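Response regulator FixJ (Bradyrhizobium japonicum, PDB 5XSO) acts as the response regulator of an oxygen-sensing two-component system and, when activated by FixL, induces expression of the nitrogen-fixation regulators nifA and fixK. Local coordinates at residues G73-L76 / L77-K81; E118-R121 / L122-M125. All coordinates share one frame; numbering follows the deposited sequence.

How the contacts relate
Each contact is a short run of about two helical turns in the CheY-like receiver domain, and contact 1 comes first along the chain. Contact 1 lies on helix 73-82, the crossover between strands 61-65 and 89-93; contact 2 forms the first turns of helix 119-138, which follows strand 111-114, an outermost strand of the five-stranded parallel sheet. Their centres are 23 Å apart and their nearest atoms about 12 Å, so they do not touch. The two helices share a neighbour, since Leu77 and Met80 of one touch Ile89, and Leu122 and Met125 of the other touch Leu90, consecutive residues of strand 89-93. Helix 119-138 then leads out towards the DNA-binding part.

Contact 1: residues G73-L76 / L77-K81; sequences GIEL and LKRMK
Glu75 and Arg79 form an i to i+4 salt bridge on helix 73-82, the crossover helix of a beta-alpha-beta unit in the CheY-like receiver domain. Arg79 can be followed outward. Its CB packs over the carbonyl oxygens of Glu75 and Leu76, and CG rests 3.2 Å from Glu75 O. CD passes Glu75 OE2 at 3.9 Å, and bends at chi2 and chi3 then bring the guanidinium back towards the preceding turn. There it presents its edge to the face of the carboxylate, with Arg79 NH1 3.0 Å from both Glu75 OE2 and Glu75 CD. The two planes stand 70° apart, and NH1 lies over the carboxylate rather than in its plane, so this is a salt bridge but not an in-plane bidentate pair. Glu75 meets it with CG anti to its own backbone N (chi1 -171°) and a chain bent at chi2.

Lys78 runs extended beside Ile74, both side chains pointing the same way, with its CE 3.7 Å from Ile74 CG2. Elsewhere on the helix, Leu76 and Met80 both touch Phe50 of helix 47-53, while Leu77 and Met80 reach Ile89 of the sheet. Four i to i+4 backbone bonds hold the turns, from Leu77 N to Gly73 O through Met80 N to Leu76 O at 2.8 Å. Beside this last bond, Leu76 CD1 meets Met80 CG at 4.0 Å.

Contact 2: residues E118-R121 / L122-M125; sequences EDDR and LTAM
The N-terminal turns of helix 119-138, the last helix of the CheY-like receiver domain, bring Asp120 and Thr123 together through a water. A bound water donates to Asp120 OD1 at 2.6 Å and also hydrogen-bonds Thr123 OG1, joining two groups whose own oxygens, OD1 and OG1, stay 4.2 Å apart. With chi1 at 52°, Thr123 OG1 sits between the backbone N and the carbonyl carbon and faces the preceding turn. Asp119 O and Asp120 O each lie 3.4 Å from Thr123 OG1, long for a hydrogen bond.

Glu118 holds the N-cap position, and its carbonyl oxygen takes weak bonds from both Arg121 N and Leu122 N. Further along, Thr123 N reaches Asp119 O at 3.1 Å and Ala124 N reaches Asp120 O at 3.0 Å. The latter donor stands 35° out of the carbonyl plane, while Ala124 CB also packs on Asp120 O.

Towards the sheet, Leu122 and Met125 touch Leu113 and Leu90, whereas Leu122 and Thr123 also meet helix 24-36, through Leu30 and Leu33 respectively. Arg121 crosses Met125 one turn on. The CG of Arg121 is anti to the backbone N (chi1 179°) and the chain bends at chi2, bringing the guanidinium obliquely to the methyl end of Met125, where Arg121 NH1 lies 3.6 Å from Met125 CE.

Contact 1: residues G73-L76 / L77-K81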
# COMPACT_ATOMS: atom_id res chain seq x y z
N GLY A 73 -16.16 3.75 5.35
CA GLY A 73 -14.72 3.96 5.48
C GLY A 73 -13.97 2.69 5.82
O GLY A 73 -12.87 2.46 5.30
N ILE A 74 -14.52 1.87 6.72
CA ILE A 74 -13.87 0.63 7.11
C ILE A 74 -13.78 -0.32 5.93
O ILE A 74 -12.74 -0.94 5.68
CB ILE A 74 -14.60 -0.03 8.29
CG1 ILE A 74 -14.38 0.77 9.57
CG2 ILE A 74 -14.15 -1.49 8.47
CD1 ILE A 74 -15.19 0.22 10.73
N GLU A 75 -14.89 -0.50 5.21
CA GLU A 75 -14.92 -1.50 4.15
C GLU A 75 -13.99 -1.10 3.01
O GLU A 75 -13.23 -1.94 2.49
CB GLU A 75 -16.35 -1.70 3.64
CG GLU A 75 -16.56 -2.91 2.67
CD GLU A 75 -16.13 -4.28 3.24
OE1 GLU A 75 -16.97 -4.96 3.88
OE2 GLU A 75 -14.96 -4.68 3.04
N LEU A 76 -14.03 0.18 2.63
CA LEU A 76 -13.11 0.71 1.63
C LEU A 76 -11.67 0.39 1.99
O LEU A 76 -10.92 -0.20 1.20
CB LEU A 76 -13.31 2.21 1.50
CG LEU A 76 -12.36 2.87 0.51
CD1 LEU A 76 -12.63 2.31 -0.86
CD2 LEU A 76 -12.49 4.40 0.55
N LEU A 77 -11.28 0.73 3.22
CA LEU A 77 -9.91 0.47 3.66
C LEU A 77 -9.60 -1.03 3.65
O LEU A 77 -8.52 -1.45 3.20
CB LEU A 77 -9.68 1.07 5.04
CG LEU A 77 -8.96 2.42 5.09
CD1 LEU A 77 -7.53 2.22 4.58
CD2 LEU A 77 -9.69 3.47 4.27
N LYS A 78 -10.53 -1.87 4.13
CA LYS A 78 -10.27 -3.31 4.10
C LYS A 78 -10.04 -3.80 2.68
O LYS A 78 -9.09 -4.56 2.43
CB LYS A 78 -11.42 -4.07 4.77
CG LYS A 78 -11.33 -3.97 6.28
CD LYS A 78 -12.27 -4.90 7.03
CE LYS A 78 -12.24 -4.62 8.53
NZ LYS A 78 -13.40 -5.21 9.27
N ARG A 79 -10.86 -3.37 1.72
CA ARG A 79 -10.64 -3.77 0.32
C ARG A 79 -9.34 -3.21 -0.24
O ARG A 79 -8.63 -3.91 -0.98
CB ARG A 79 -11.82 -3.34 -0.56
CG ARG A 79 -13.20 -3.81 -0.12
CD ARG A 79 -13.51 -5.25 -0.54
NE ARG A 79 -14.69 -5.32 -1.41
CZ ARG A 79 -15.96 -5.23 -0.99
NH1 ARG A 79 -16.23 -5.07 0.30
NH2 ARG A 79 -16.96 -5.32 -1.86
N MET A 80 -9.01 -1.95 0.05
CA MET A 80 -7.83 -1.34 -0.55
C MET A 80 -6.56 -2.07 -0.15
O MET A 80 -5.67 -2.26 -0.97
CB MET A 80 -7.75 0.15 -0.20
CG MET A 80 -8.86 0.84 -0.89
SD MET A 80 -8.36 1.03 -2.65
CE MET A 80 -7.16 2.40 -2.56
N LYS A 81 -6.47 -2.49 1.11
CA LYS A 81 -5.27 -3.18 1.53
C LYS A 81 -5.30 -4.65 1.09
O LYS A 81 -4.24 -5.23 0.81
CB LYS A 81 -5.08 -3.04 3.04
CG LYS A 81 -6.23 -3.56 3.85
CD LYS A 81 -6.20 -2.98 5.27
CE LYS A 81 -4.98 -3.45 6.06
NZ LYS A 81 -4.73 -2.57 7.24

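Contact 2: residues E118-R121 / L122-M125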
# COMPACT_ATOMS: atom_id res chain seq x y z
N GLU A 118 -12.66 23.75 4.68
CA GLU A 118 -12.20 24.72 3.68
C GLU A 118 -11.46 24.04 2.53
O GLU A 118 -10.78 23.02 2.73
CB GLU A 118 -11.27 25.73 4.34
CG GLU A 118 -11.89 26.46 5.53
CD GLU A 118 -12.87 27.56 5.13
OE1 GLU A 118 -13.41 28.24 6.03
OE2 GLU A 118 -13.09 27.75 3.92
N ASP A 119 -11.59 24.63 1.32
CA ASP A 119 -10.94 24.08 0.12
C ASP A 119 -9.45 23.87 0.36
O ASP A 119 -8.88 22.84 -0.03
CB ASP A 119 -11.10 25.02 -1.10
CG ASP A 119 -12.53 25.20 -1.56
OD1 ASP A 119 -13.43 24.58 -1.01
OD2 ASP A 119 -12.76 26.01 -2.51
N ASP A 120 -8.80 24.85 1.00
CA ASP A 120 -7.35 24.79 1.11
C ASP A 120 -6.89 23.77 2.13
O ASP A 120 -5.75 23.29 2.05
CB ASP A 120 -6.77 26.15 1.48
CG ASP A 120 -6.76 27.14 0.33
OD1 ASP A 120 -7.11 26.82 -0.86
OD2 ASP A 120 -6.40 28.29 0.65
N ARG A 121 -7.73 23.47 3.14
CA ARG A 121 -7.37 22.42 4.07
C ARG A 121 -7.31 21.07 3.36
O ARG A 121 -6.41 20.25 3.63
CB ARG A 121 -8.37 22.38 5.23
CG ARG A 121 -8.09 21.29 6.24
CD ARG A 121 -7.33 21.80 7.38
NE ARG A 121 -7.55 20.97 8.56
CZ ARG A 121 -6.75 19.97 8.92
NH1 ARG A 121 -5.68 19.68 8.18
NH2 ARG A 121 -7.01 19.26 10.03
N LEU A 122 -8.27 20.81 2.46
CA LEU A 122 -8.23 19.56 1.68
C LEU A 122 -7.00 19.54 0.79
O LEU A 122 -6.28 18.54 0.74
CB LEU A 122 -9.48 19.41 0.82
CG LEU A 122 -9.56 18.15 -0.04
CD1 LEU A 122 -9.28 16.85 0.80
CD2 LEU A 122 -10.93 18.14 -0.76
N THR A 123 -6.74 20.63 0.05
CA THR A 123 -5.68 20.51 -0.95
C THR A 123 -4.31 20.40 -0.27
O THR A 123 -3.47 19.61 -0.72
CB THR A 123 -5.73 21.67 -1.97
OG1 THR A 123 -5.76 22.91 -1.28
CG2 THR A 123 -6.97 21.57 -2.90
N ALA A 124 -4.11 21.09 0.86
CA ALA A 124 -2.88 20.89 1.63
C ALA A 124 -2.76 19.46 2.14
O ALA A 124 -1.66 18.90 2.23
CB ALA A 124 -2.83 21.85 2.82
N MET A 125 -3.87 18.87 2.58
CA MET A 125 -3.80 17.50 3.07
C MET A 125 -3.48 16.55 1.94
O MET A 125 -2.76 15.56 2.14
CB MET A 125 -5.13 17.14 3.74
CG MET A 125 -5.21 15.74 4.37
SD MET A 125 -6.86 15.58 5.17
CE MET A 125 -6.66 16.66 6.57
O HOH W 1 -7.14 24.96 -2.61